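Local coordinates for ferric-siderophore receptor protein (Streptomyces coelicolor, PDB 2X4L) that probably binds iron-loaded siderophores outside the cell membrane and hands them to an importer, as solute-binding proteins of its family do, at residues Trp29-Asp34 with Arg158-Leu162; Ala56-Tyr61 with Ile301-Lys306; Pro286-Gln292 with Asn320-Gly325; Gly67-Thr73 with Val91-Glu97. All blocks are in the same frame, centred on the assembly; numbering follows the deposited sequence.

Contact 1: residues Trp29-Asp34 with Arg158-Leu162; sequences WSFKDD and RMWEL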
loop_
_atom_site.group_PDB
_atom_site.type_symbol
_atom_site.label_atom_id
_atom_site.label_comp_id
_atom_site.label_asym_id
_atom_site.label_seq_id
_atom_site.Cartn_x
_atom_site.Cartn_y
_atom_site.Cartn_z
ATOM N N TRP A 29 -14.551 23.885 -3.492
ATOM C CA TRP A 29 -13.480 22.912 -3.535
ATOM C C TRP A 29 -13.527 22.154 -4.828
ATOM O O TRP A 29 -14.625 21.716 -5.248
ATOM C CB TRP A 29 -13.768 21.879 -2.403
ATOM C CG TRP A 29 -12.788 20.666 -2.423
ATOM C CD1 TRP A 29 -11.455 20.642 -2.006
ATOM C CD2 TRP A 29 -13.062 19.328 -2.871
ATOM N NE1 TRP A 29 -10.940 19.405 -2.144
ATOM C CE2 TRP A 29 -11.881 18.594 -2.708
ATOM C CE3 TRP A 29 -14.193 18.682 -3.416
ATOM C CZ2 TRP A 29 -11.803 17.250 -3.011
ATOM C CZ3 TRP A 29 -14.094 17.248 -3.700
ATOM C CH2 TRP A 29 -12.911 16.614 -3.530
ATOM N N SER A 30 -12.356 21.951 -5.446
ATOM C CA SER A 30 -12.269 21.238 -6.728
ATOM C C SER A 30 -11.072 20.269 -6.641
ATOM O O SER A 30 -9.986 20.604 -6.101
ATOM C CB SER A 30 -12.113 22.299 -7.837
ATOM O OG SER A 30 -11.940 21.684 -9.082
ATOM N N PHE A 31 -11.214 19.071 -7.188
ATOM C CA PHE A 31 -10.056 18.205 -7.355
ATOM C C PHE A 31 -10.209 17.336 -8.590
ATOM O O PHE A 31 -11.228 16.649 -8.753
ATOM C CB PHE A 31 -9.911 17.288 -6.136
ATOM C CG PHE A 31 -8.607 16.508 -6.134
ATOM C CD1 PHE A 31 -7.416 17.176 -5.833
ATOM C CD2 PHE A 31 -8.577 15.116 -6.391
ATOM C CE1 PHE A 31 -6.204 16.489 -5.817
ATOM C CE2 PHE A 31 -7.391 14.490 -6.462
ATOM C CZ PHE A 31 -6.220 15.088 -6.102
ATOM N N LYS A 32 -9.188 17.270 -9.419
ATOM C CA LYS A 32 -9.203 16.412 -10.595
ATOM C C LYS A 32 -8.409 15.131 -10.222
ATOM O O LYS A 32 -7.227 15.222 -9.934
ATOM C CB LYS A 32 -8.607 17.138 -11.779
ATOM C CG LYS A 32 -8.606 16.256 -13.063
ATOM C CD LYS A 32 -7.922 17.040 -14.296
ATOM C CE LYS A 32 -7.726 16.114 -15.511
ATOM N NZ LYS A 32 -8.920 16.082 -16.462
ATOM N N ASP A 33 -9.066 13.986 -10.191
ATOM C CA ASP A 33 -8.376 12.767 -9.776
ATOM C C ASP A 33 -7.659 11.996 -10.894
ATOM O O ASP A 33 -7.518 12.531 -12.035
ATOM C CB ASP A 33 -9.356 11.799 -9.034
ATOM C CG ASP A 33 -10.322 11.032 -9.992
ATOM O OD1 ASP A 33 -10.196 11.212 -11.237
ATOM O OD2 ASP A 33 -11.103 10.207 -9.552
ATOM N N ASP A 34 -7.180 10.807 -10.594
ATOM C CA ASP A 34 -6.314 10.082 -11.555
ATOM C C ASP A 34 -7.085 9.274 -12.573
ATOM O O ASP A 34 -6.452 8.557 -13.445
ATOM C CB ASP A 34 -5.341 9.163 -10.824
ATOM C CG ASP A 34 -4.293 9.957 -10.107
ATOM O OD1 ASP A 34 -3.963 11.115 -10.528
ATOM O OD2 ASP A 34 -3.700 9.362 -9.187
ATOM N N ARG A 158 0.371 13.149 -5.357
ATOM C CA ARG A 158 -1.082 13.334 -5.745
ATOM C C ARG A 158 -1.922 13.376 -4.409
ATOM O O ARG A 158 -2.842 14.198 -4.186
ATOM C CB ARG A 158 -1.599 12.224 -6.667
ATOM C CG ARG A 158 -0.977 12.200 -8.120
ATOM C CD ARG A 158 -1.440 13.433 -8.906
ATOM N NE ARG A 158 -2.815 13.204 -9.386
ATOM C CZ ARG A 158 -3.819 14.058 -9.318
ATOM N NH1 ARG A 158 -3.702 15.279 -8.739
ATOM N NH2 ARG A 158 -4.953 13.671 -9.861
ATOM N N MET A 159 -1.627 12.450 -3.472
ATOM C CA MET A 159 -2.305 12.433 -2.159
ATOM C C MET A 159 -2.019 13.687 -1.314
ATOM O O MET A 159 -2.898 14.188 -0.583
ATOM C CB MET A 159 -1.890 11.172 -1.386
ATOM C CG MET A 159 -2.728 10.946 -0.064
ATOM S SD MET A 159 -4.519 10.680 -0.389
ATOM C CE MET A 159 -4.445 8.988 -0.941
ATOM N N TRP A 160 -0.762 14.174 -1.374
ATOM C CA TRP A 160 -0.420 15.434 -0.742
ATOM C C TRP A 160 -1.248 16.584 -1.294
ATOM O O TRP A 160 -1.807 17.392 -0.513
ATOM C CB TRP A 160 1.059 15.628 -0.958
ATOM C CG TRP A 160 1.639 16.943 -0.689
ATOM C CD1 TRP A 160 1.339 18.122 -1.303
ATOM C CD2 TRP A 160 2.733 17.205 0.173
ATOM N NE1 TRP A 160 2.080 19.127 -0.788
ATOM C CE2 TRP A 160 2.985 18.593 0.098
ATOM C CE3 TRP A 160 3.478 16.420 1.057
ATOM C CZ2 TRP A 160 3.977 19.227 0.851
ATOM C CZ3 TRP A 160 4.491 17.028 1.789
ATOM C CH2 TRP A 160 4.729 18.440 1.681
ATOM N N GLU A 161 -1.352 16.675 -2.618
ATOM C CA GLU A 161 -2.188 17.733 -3.213
ATOM C C GLU A 161 -3.643 17.606 -2.721
ATOM O O GLU A 161 -4.292 18.651 -2.456
ATOM C CB GLU A 161 -2.120 17.649 -4.758
ATOM C CG GLU A 161 -0.703 17.951 -5.229
ATOM C CD GLU A 161 -0.349 17.517 -6.674
ATOM O OE1 GLU A 161 -1.217 16.979 -7.402
ATOM O OE2 GLU A 161 0.833 17.816 -7.106
ATOM N N LEU A 162 -4.169 16.367 -2.677
ATOM C CA LEU A 162 -5.545 16.179 -2.245
ATOM C C LEU A 162 -5.699 16.607 -0.798
ATOM O O LEU A 162 -6.609 17.384 -0.464
ATOM C CB LEU A 162 -5.868 14.681 -2.403
ATOM C CG LEU A 162 -7.252 14.237 -1.861
ATOM C CD1 LEU A 162 -8.353 15.045 -2.551
ATOM C CD2 LEU A 162 -7.463 12.766 -2.153
HETATM O O HOH W 1 -5.453 17.268 -9.227
#

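Contact 2: residues Ala56-Tyr61 with Ile301-Lys306; sequences AALFDY and ILSYDK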
loop_
_atom_site.group_PDB
_atom_site.type_symbol
_atom_site.label_atom_id
_atom_site.label_comp_id
_atom_site.label_asym_id
_atom_site.label_seq_id
_atom_site.Cartn_x
_atom_site.Cartn_y
_atom_site.Cartn_z
ATOM N N ALA A 56 -5.873 6.620 6.411
ATOM C CA ALA A 56 -4.653 6.609 7.234
ATOM C C ALA A 56 -3.712 7.709 6.716
ATOM O O ALA A 56 -3.054 8.464 7.515
ATOM C CB ALA A 56 -4.018 5.224 7.193
ATOM N N ALA A 57 -3.623 7.814 5.376
ATOM C CA ALA A 57 -2.733 8.877 4.783
ATOM C C ALA A 57 -3.244 10.276 5.109
ATOM O O ALA A 57 -2.454 11.138 5.575
ATOM C CB ALA A 57 -2.658 8.711 3.267
ATOM N N LEU A 58 -4.537 10.472 4.903
ATOM C CA LEU A 58 -5.108 11.801 5.168
ATOM C C LEU A 58 -4.936 12.164 6.646
ATOM O O LEU A 58 -4.640 13.352 6.935
ATOM C CB LEU A 58 -6.614 11.809 4.861
ATOM C CG LEU A 58 -6.835 11.721 3.369
ATOM C CD1 LEU A 58 -8.305 11.557 2.990
ATOM C CD2 LEU A 58 -6.319 12.968 2.655
ATOM N N PHE A 59 -5.061 11.198 7.572
ATOM C CA PHE A 59 -4.851 11.454 8.998
ATOM C C PHE A 59 -3.458 12.081 9.257
ATOM O O PHE A 59 -3.334 13.008 10.130
ATOM C CB PHE A 59 -4.968 10.142 9.764
ATOM C CG PHE A 59 -4.828 10.322 11.257
ATOM C CD1 PHE A 59 -5.947 10.652 12.042
ATOM C CD2 PHE A 59 -3.587 10.201 11.866
ATOM C CE1 PHE A 59 -5.796 10.851 13.385
ATOM C CE2 PHE A 59 -3.426 10.423 13.271
ATOM C CZ PHE A 59 -4.578 10.735 14.015
ATOM N N ASP A 60 -2.420 11.577 8.578
ATOM C CA ASP A 60 -1.076 12.123 8.820
ATOM C C ASP A 60 -0.895 13.580 8.333
ATOM O O ASP A 60 0.117 14.249 8.664
ATOM C CB ASP A 60 -0.078 11.219 8.084
ATOM C CG ASP A 60 0.165 9.952 8.804
ATOM O OD1 ASP A 60 -0.305 9.719 9.925
ATOM O OD2 ASP A 60 0.877 9.095 8.239
ATOM N N TYR A 61 -1.840 14.026 7.499
ATOM C CA TYR A 61 -1.899 15.454 7.106
ATOM C C TYR A 61 -2.977 16.199 7.848
ATOM O O TYR A 61 -3.302 17.278 7.434
ATOM C CB TYR A 61 -2.198 15.483 5.623
ATOM C CG TYR A 61 -1.083 14.842 4.832
ATOM C CD1 TYR A 61 0.252 15.251 5.022
ATOM C CD2 TYR A 61 -1.318 13.807 3.897
ATOM C CE1 TYR A 61 1.316 14.675 4.308
ATOM C CE2 TYR A 61 -0.219 13.247 3.163
ATOM C CZ TYR A 61 1.098 13.713 3.386
ATOM O OH TYR A 61 2.133 13.088 2.695
ATOM N N ILE A 301 0.513 3.224 2.577
ATOM C CA ILE A 301 -0.335 4.341 3.009
ATOM C C ILE A 301 0.361 5.554 2.445
ATOM O O ILE A 301 1.535 5.841 2.714
ATOM C CB ILE A 301 -0.368 4.412 4.532
ATOM C CG1 ILE A 301 -1.025 3.150 5.135
ATOM C CG2 ILE A 301 -1.022 5.708 4.967
ATOM C CD1 ILE A 301 -0.711 2.991 6.672
ATOM N N LEU A 302 -0.380 6.284 1.626
ATOM C CA LEU A 302 0.196 7.350 0.781
ATOM C C LEU A 302 0.452 8.708 1.528
ATOM O O LEU A 302 0.005 9.767 1.077
ATOM C CB LEU A 302 -0.654 7.483 -0.459
ATOM C CG LEU A 302 -0.689 6.256 -1.384
ATOM C CD1 LEU A 302 -1.787 6.412 -2.427
ATOM C CD2 LEU A 302 0.678 6.045 -1.992
ATOM N N SER A 303 1.138 8.602 2.675
ATOM C CA SER A 303 1.737 9.756 3.334
ATOM C C SER A 303 3.238 9.557 3.372
ATOM O O SER A 303 3.736 8.456 3.399
ATOM C CB SER A 303 1.226 10.004 4.748
ATOM O OG SER A 303 1.603 8.925 5.562
ATOM N N TYR A 304 3.962 10.672 3.330
ATOM C CA TYR A 304 5.425 10.515 3.470
ATOM C C TYR A 304 5.775 9.847 4.770
ATOM O O TYR A 304 6.705 8.988 4.782
ATOM C CB TYR A 304 6.169 11.886 3.295
ATOM C CG TYR A 304 6.021 12.398 1.875
ATOM C CD1 TYR A 304 6.706 11.798 0.800
ATOM C CD2 TYR A 304 5.098 13.431 1.584
ATOM C CE1 TYR A 304 6.514 12.240 -0.539
ATOM C CE2 TYR A 304 4.921 13.862 0.278
ATOM C CZ TYR A 304 5.655 13.319 -0.746
ATOM O OH TYR A 304 5.454 13.730 -2.022
ATOM N N ASP A 305 5.047 10.132 5.831
ATOM C CA ASP A 305 5.301 9.565 7.112
ATOM C C ASP A 305 5.267 8.042 7.043
ATOM O O ASP A 305 6.078 7.355 7.667
ATOM C CB ASP A 305 4.213 10.085 8.060
ATOM C CG ASP A 305 4.360 9.560 9.344
ATOM O OD1 ASP A 305 4.759 10.302 10.234
ATOM O OD2 ASP A 305 4.203 8.340 9.427
ATOM N N LYS A 306 4.226 7.549 6.416
ATOM C CA LYS A 306 4.117 6.083 6.356
ATOM C C LYS A 306 4.889 5.377 5.284
ATOM O O LYS A 306 5.049 4.147 5.297
ATOM C CB LYS A 306 2.636 5.687 6.239
ATOM C CG LYS A 306 1.791 6.055 7.429
ATOM C CD LYS A 306 2.191 5.305 8.676
ATOM C CE LYS A 306 1.401 5.806 9.919
ATOM N NZ LYS A 306 1.685 7.288 10.211
HETATM O O HOH W 2 1.409 12.055 0.431
#

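Contact 3: residues Pro286-Gln292 with Asn320-Gly325; sequences PAVKAGQ and NAKKVG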
loop_
_atom_site.group_PDB
_atom_site.type_symbol
_atom_site.label_atom_id
_atom_site.label_comp_id
_atom_site.label_asym_id
_atom_site.label_seq_id
_atom_site.Cartn_x
_atom_site.Cartn_y
_atom_site.Cartn_z
ATOM N N PRO A 286 17.294 -20.026 2.617
ATOM C CA PRO A 286 18.529 -19.400 3.104
ATOM C C PRO A 286 18.254 -18.063 3.785
ATOM O O PRO A 286 18.821 -17.775 4.840
ATOM C CB PRO A 286 19.332 -19.181 1.821
ATOM C CG PRO A 286 18.857 -20.247 0.899
ATOM C CD PRO A 286 17.398 -20.435 1.206
ATOM N N ALA A 287 17.388 -17.258 3.178
ATOM C CA ALA A 287 17.027 -15.956 3.716
ATOM C C ALA A 287 16.270 -16.095 5.030
ATOM O O ALA A 287 16.514 -15.343 5.974
ATOM C CB ALA A 287 16.199 -15.176 2.705
ATOM N N VAL A 288 15.352 -17.055 5.094
ATOM C CA VAL A 288 14.573 -17.257 6.340
ATOM C C VAL A 288 15.486 -17.765 7.491
ATOM O O VAL A 288 15.440 -17.201 8.598
ATOM C CB VAL A 288 13.458 -18.265 6.072
ATOM C CG1 VAL A 288 12.677 -18.557 7.330
ATOM C CG2 VAL A 288 12.541 -17.672 5.036
ATOM N N LYS A 289 16.376 -18.680 7.162
ATOM C CA LYS A 289 17.313 -19.201 8.156
ATOM C C LYS A 289 18.236 -18.119 8.611
ATOM O O LYS A 289 18.627 -18.121 9.795
ATOM C CB LYS A 289 18.099 -20.367 7.566
ATOM C CG LYS A 289 17.257 -21.661 7.484
ATOM C CD LYS A 289 17.890 -22.497 6.382
ATOM C CE LYS A 289 18.829 -23.510 6.868
ATOM N NZ LYS A 289 19.184 -24.223 5.601
ATOM N N ALA A 290 18.616 -17.200 7.699
ATOM C CA ALA A 290 19.510 -16.068 8.095
ATOM C C ALA A 290 18.782 -14.936 8.810
ATOM O O ALA A 290 19.405 -13.965 9.215
ATOM C CB ALA A 290 20.351 -15.505 6.878
ATOM N N GLY A 291 17.481 -15.031 8.951
ATOM C CA GLY A 291 16.761 -13.928 9.583
ATOM C C GLY A 291 16.620 -12.690 8.715
ATOM O O GLY A 291 16.557 -11.588 9.256
ATOM N N GLN A 292 16.707 -12.817 7.379
ATOM C CA GLN A 292 16.714 -11.716 6.424
ATOM C C GLN A 292 15.356 -11.552 5.731
ATOM O O GLN A 292 15.255 -11.494 4.542
ATOM C CB GLN A 292 17.873 -11.890 5.421
ATOM C CG GLN A 292 19.160 -11.732 6.174
ATOM C CD GLN A 292 20.427 -11.988 5.385
ATOM O OE1 GLN A 292 20.422 -12.297 4.196
ATOM N NE2 GLN A 292 21.535 -11.843 6.074
ATOM N N ASN A 320 22.597 -4.755 5.968
ATOM C CA ASN A 320 23.076 -5.796 6.898
ATOM C C ASN A 320 23.027 -7.193 6.330
ATOM O O ASN A 320 23.598 -8.102 6.966
ATOM C CB ASN A 320 22.287 -5.633 8.138
ATOM C CG ASN A 320 22.599 -4.272 8.769
ATOM O OD1 ASN A 320 21.817 -3.281 8.688
ATOM N ND2 ASN A 320 23.813 -4.176 9.352
ATOM N N ALA A 321 22.488 -7.361 5.124
ATOM C CA ALA A 321 22.285 -8.709 4.600
ATOM C C ALA A 321 23.608 -9.384 4.212
ATOM O O ALA A 321 24.524 -8.763 3.660
ATOM C CB ALA A 321 21.412 -8.597 3.353
ATOM N N LYS A 322 23.652 -10.697 4.416
ATOM C CA LYS A 322 24.651 -11.568 3.855
ATOM C C LYS A 322 24.111 -12.195 2.594
ATOM O O LYS A 322 22.923 -12.454 2.537
ATOM C CB LYS A 322 24.946 -12.679 4.886
ATOM C CG LYS A 322 25.692 -12.184 6.109
ATOM C CD LYS A 322 25.593 -13.254 7.247
ATOM C CE LYS A 322 25.587 -12.599 8.637
ATOM N NZ LYS A 322 26.805 -11.737 8.828
ATOM N N LYS A 323 24.963 -12.439 1.573
ATOM C CA LYS A 323 24.502 -13.117 0.397
ATOM C C LYS A 323 24.407 -14.588 0.810
ATOM O O LYS A 323 25.412 -15.232 1.207
ATOM C CB LYS A 323 25.413 -12.870 -0.842
ATOM C CG LYS A 323 24.946 -13.596 -2.089
ATOM C CD LYS A 323 25.871 -13.296 -3.278
ATOM C CE LYS A 323 25.266 -13.827 -4.561
ATOM N NZ LYS A 323 26.281 -14.007 -5.651
ATOM N N VAL A 324 23.206 -15.140 0.730
ATOM C CA VAL A 324 22.965 -16.528 1.218
ATOM C C VAL A 324 22.202 -17.441 0.259
ATOM O O VAL A 324 22.211 -18.670 0.437
ATOM C CB VAL A 324 22.240 -16.539 2.594
ATOM C CG1 VAL A 324 23.159 -15.897 3.660
ATOM C CG2 VAL A 324 20.858 -15.803 2.520
ATOM N N GLY A 325 21.468 -16.860 -0.704
ATOM C CA GLY A 325 20.546 -17.611 -1.541
ATOM C C GLY A 325 21.228 -18.558 -2.499
ATOM O O GLY A 325 22.339 -18.321 -2.949
ATOM O OXT GLY A 325 20.575 -19.566 -2.809
#

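Contact 4: residues Gly67-Thr73 with Val91-Glu97; sequences GVFGPTT and VTVLGNE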
loop_
_atom_site.group_PDB
_atom_site.type_symbol
_atom_site.label_atom_id
_atom_site.label_comp_id
_atom_site.label_asym_id
_atom_site.label_seq_id
_atom_site.Cartn_x
_atom_site.Cartn_y
_atom_site.Cartn_z
ATOM N N GLY A 67 -15.931 8.067 7.764
ATOM C CA GLY A 67 -16.140 6.615 7.636
ATOM C C GLY A 67 -14.984 6.018 6.840
ATOM O O GLY A 67 -14.339 6.725 6.055
ATOM N N VAL A 68 -14.737 4.741 7.125
ATOM C CA VAL A 68 -13.690 4.006 6.413
ATOM C C VAL A 68 -14.271 2.679 5.952
ATOM O O VAL A 68 -15.216 2.150 6.524
ATOM C CB VAL A 68 -12.391 3.746 7.234
ATOM C CG1 VAL A 68 -11.790 5.095 7.598
ATOM C CG2 VAL A 68 -12.644 2.878 8.503
ATOM N N PHE A 69 -13.607 2.082 4.949
ATOM C CA PHE A 69 -13.885 0.711 4.549
ATOM C C PHE A 69 -12.578 0.076 4.110
ATOM O O PHE A 69 -11.775 0.635 3.362
ATOM C CB PHE A 69 -14.961 0.690 3.393
ATOM C CG PHE A 69 -14.624 1.493 2.192
ATOM C CD1 PHE A 69 -14.053 0.881 1.077
ATOM C CD2 PHE A 69 -14.783 2.889 2.160
ATOM C CE1 PHE A 69 -13.701 1.591 -0.092
ATOM C CE2 PHE A 69 -14.468 3.639 0.980
ATOM C CZ PHE A 69 -13.898 2.966 -0.141
ATOM N N GLY A 70 -12.389 -1.164 4.613
ATOM C CA GLY A 70 -11.137 -1.890 4.330
ATOM C C GLY A 70 -10.690 -2.530 5.624
ATOM O O GLY A 70 -11.314 -2.425 6.658
ATOM N N PRO A 71 -9.560 -3.247 5.538
ATOM C CA PRO A 71 -8.995 -3.823 6.752
ATOM C C PRO A 71 -8.690 -2.715 7.733
ATOM O O PRO A 71 -7.841 -1.883 7.474
ATOM C CB PRO A 71 -7.685 -4.503 6.237
ATOM C CG PRO A 71 -7.911 -4.689 4.796
ATOM C CD PRO A 71 -8.699 -3.444 4.351
ATOM N N THR A 72 -9.395 -2.708 8.894
ATOM C CA THR A 72 -9.322 -1.579 9.817
ATOM C C THR A 72 -8.880 -1.971 11.209
ATOM O O THR A 72 -8.057 -1.278 11.803
ATOM C CB THR A 72 -10.659 -0.838 9.848
ATOM O OG1 THR A 72 -11.021 -0.445 8.504
ATOM C CG2 THR A 72 -10.447 0.496 10.666
ATOM N N THR A 73 -9.494 -3.075 11.742
ATOM C CA THR A 73 -9.020 -3.589 13.021
ATOM C C THR A 73 -8.716 -5.062 12.864
ATOM O O THR A 73 -9.205 -5.754 11.943
ATOM C CB THR A 73 -10.021 -3.449 14.139
ATOM O OG1 THR A 73 -11.244 -4.146 13.793
ATOM C CG2 THR A 73 -10.283 -1.969 14.442
ATOM N N VAL A 91 -13.858 6.805 13.925
ATOM C CA VAL A 91 -14.457 6.709 12.589
ATOM C C VAL A 91 -15.476 5.590 12.556
ATOM O O VAL A 91 -15.476 4.738 13.426
ATOM C CB VAL A 91 -13.363 6.299 11.552
ATOM C CG1 VAL A 91 -12.229 7.417 11.402
ATOM C CG2 VAL A 91 -12.713 4.990 11.824
ATOM N N THR A 92 -16.405 5.653 11.606
ATOM C CA THR A 92 -17.356 4.558 11.453
ATOM C C THR A 92 -16.775 3.570 10.445
ATOM O O THR A 92 -16.483 3.957 9.327
ATOM C CB THR A 92 -18.703 5.110 10.894
ATOM O OG1 THR A 92 -19.291 5.973 11.922
ATOM C CG2 THR A 92 -19.671 3.952 10.553
ATOM N N VAL A 93 -16.635 2.305 10.851
ATOM C CA VAL A 93 -16.133 1.299 9.990
ATOM C C VAL A 93 -17.341 0.694 9.228
ATOM O O VAL A 93 -18.254 0.092 9.817
ATOM C CB VAL A 93 -15.443 0.206 10.825
ATOM C CG1 VAL A 93 -14.974 -0.964 9.988
ATOM C CG2 VAL A 93 -14.194 0.810 11.516
ATOM N N LEU A 94 -17.299 0.862 7.881
ATOM C CA LEU A 94 -18.374 0.438 7.014
ATOM C C LEU A 94 -18.157 -0.979 6.534
ATOM O O LEU A 94 -19.096 -1.615 6.010
ATOM C CB LEU A 94 -18.422 1.410 5.817
ATOM C CG LEU A 94 -18.797 2.825 6.251
ATOM C CD1 LEU A 94 -18.588 3.743 4.999
ATOM C CD2 LEU A 94 -20.247 2.964 6.706
ATOM N N GLY A 95 -16.919 -1.465 6.645
ATOM C CA GLY A 95 -16.541 -2.803 6.216
ATOM C C GLY A 95 -15.108 -2.963 6.782
ATOM O O GLY A 95 -14.349 -1.974 6.762
ATOM N N ASN A 96 -14.772 -4.186 7.196
ATOM C CA ASN A 96 -13.518 -4.422 7.968
ATOM C C ASN A 96 -12.603 -5.400 7.256
ATOM O O ASN A 96 -11.791 -6.113 7.914
ATOM C CB ASN A 96 -13.831 -4.887 9.412
ATOM C CG ASN A 96 -12.804 -4.398 10.408
ATOM O OD1 ASN A 96 -11.708 -3.972 10.052
ATOM N ND2 ASN A 96 -13.161 -4.502 11.707
ATOM N N GLU A 97 -12.750 -5.454 5.933
ATOM C CA GLU A 97 -11.948 -6.304 5.041
ATOM C C GLU A 97 -12.084 -5.621 3.662
ATOM O O GLU A 97 -12.969 -4.747 3.481
ATOM C CB GLU A 97 -12.375 -7.799 5.025
ATOM C CG GLU A 97 -13.777 -7.928 4.539
ATOM C CD GLU A 97 -14.356 -9.349 4.637
ATOM O OE1 GLU A 97 -13.758 -10.164 5.355
ATOM O OE2 GLU A 97 -15.412 -9.642 3.989
HETATM O O HOH W 3 -11.080 -7.130 10.274
#

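Contact 1: residues Trp29-Asp34 with Arg158-Leu162
R158, on helix 153-165, reaches across to the end of strand 29-32, the first strand of a two-stranded antiparallel hairpin, and anchors it to the helix through a salt-bridge network with D34 and E161. Its CB points toward the strand segment. CG comes 4.0 Å from D34 OD1 and CD 3.8 Å from the same oxygen. Bends at chi2 (-68°) and chi3 (-79°) then fold the guanidinium edge-on against the carboxylate. NE meets D34 OD1 at 2.6 Å and NH2 meets it at 2.8 Å, so two nitrogens grip one oxygen side-on, with the carboxylate turned 54° from the guanidinium plane. D34 OD2 is held by the S146 backbone. NH2 also gives a nearly straight bond of 2.8 Å to a lone pair of K32 O. NH1 reaches E161 OE1 at 3.3 Å, one helical turn along. A leucine in place of R158 would probably leave D34 OD1 without its countercharge and K32 O without its arginine donor. Beside the salt bridges F31 and L162 pack, and W29 touches L162 with its ring edge. A water bridges R158 NH1 and K32 O over one face of the F31 ring, while on the opposite face L162 CD1 stands 3.8 Å from the ring centroid in a CH-pi contact.

Contact 2: residues Ala56-Tyr61 with Ile301-Lys306
D60 OD2 is gripped twice: S303 OG donates to its anti lone pair at 2.8 Å, and K306 NZ arrives on the syn side, also at 2.8 Å, completing a salt bridge. K306 NZ is shared with D305 OD2, and D85 is a further salt-bridge partner. This cation probably offsets the repulsion between D60 OD2 and D305 OD2, which lie 3.6 Å apart. S303 is the N-cap of helix 304-320. With chi1 at 65°, its OG lies between the backbone N and the carbonyl carbon, where it accepts from K306 N at 3.1 Å while donating to D60. Helix 52-60, in the lobe built on the five-stranded parallel sheet, is thus fastened at D60 to the start of the last helix, whose positive N-terminal end would probably help to stabilise the carboxylate. Y61 adds a second tie. Its OH accepts from Y304 N at 3.1 Å and donates to a water that in turn hydrogen-bonds O of L302, the centre of an inverse gamma turn. Next to the polar groups the alanines allow close approach: I301 CG2 lies 3.8 Å from A56 CB and 3.4 Å from A57 N.

Contact 3: residues Pro286-Gln292 with Asn320-Gly325
This is a mixed contact, apolar at P286 and V324 and amide against backbone at Q292, in which the C-terminal tail, having left helix 304-320, runs past helix 286-289 and the turn that follows it, at the far end of the molecule from the hairpin 29-41. V324 is the tail side chain that meets the helix. Its two methyls divide the work: CG1 faces A290 CB at 4.3 Å, while CG2, set between the backbone N and the carbonyl carbon, settles on the first turn of the helix, 3.8 Å from P286 CB and 3.7 Å from P286 O. The proline ring lies against the tail backbone, its CB 3.2 Å from V324 O and 3.9 Å from G325 CA. At the other end Q292 stretches its chain out beyond CG and lays its amide beside the backbone of K322, with CD 3.6 Å from K322 N and 4.1 Å from A321 CB. A Schellman motif turns the chain just before Q292. G291 takes a positive phi of 73°, and Q292 N bonds back to A287 O at 2.9 Å, closing the helix and redirecting the chain into strand 293-296. The backbone amides of V324 and G325 are held by D261, and G325 O by R200. Next to both segments lies strand 262-266 of the mixed sheet: A287 packs on I263, A321 on V262, and the backbone of Q292 bonds to I263.

Contact 4: residues Gly67-Thr73 with Val91-Glu97
The flat carboxamide of N96 works through its edge against T72 and T73. Its ND2 donates to T73 OG1 at 2.9 Å, 10° out of the amide plane. OD1 takes two amide protons at 2.9 Å, that of T73 N on an in-plane lone pair and that of T72 N near the carbonyl axis but bent, at 142°. The F69 ring leads off toward V49 and F51, and P71 also packs on F51. Ahead of N96 the segments pair as parallel strands: V68 N donates to T92 O at 2.9 Å, and L94 N to V68 O at 2.8 Å. V68 and V93 share one sheet face and meet through their CG2 methyls. T72, with CG2 anti to its amide nitrogen, lays that methyl 3.9 Å from V93 CG2, while OG1 donates to G70 O at 2.7 Å and also bonds T52. Replacing T72 with glycine would probably leave G70 O without this hydroxyl donor and open a gap beside V93. Strand 92-95 is outermost in the five-stranded parallel sheet, and 67-69 lies between it and 48-51. Helix 52-60 packs on the V68 face through A55; on the face of T92 and F69, helix 103-108 packs through K105, L94 also touching Y106.

Overall arrangement
The contacts hold together a two-lobed binding protein, 1 and 2 across long spans of sequence, 3 and 4 across shorter ones. Contacts 1 and 2 lie about 14 Å apart, centre to centre, and touch where W160 meets Y304 and Y61. Contact 4, about 17 Å from contact 2 between centres, forms one border of the parallel sheet; helix 52-60 of contact 2 leads into its strand 67-69. Along the chain contact 4 is nested within the loops closed by contacts 1 and 2, which cross. Contact 3 stands apart in the other lobe, about 42 Å from contact 1 between centres, yet helix 304-320 runs from contact 2 to contact 3, so the lobes probably share it, alongside the long helix 173-195.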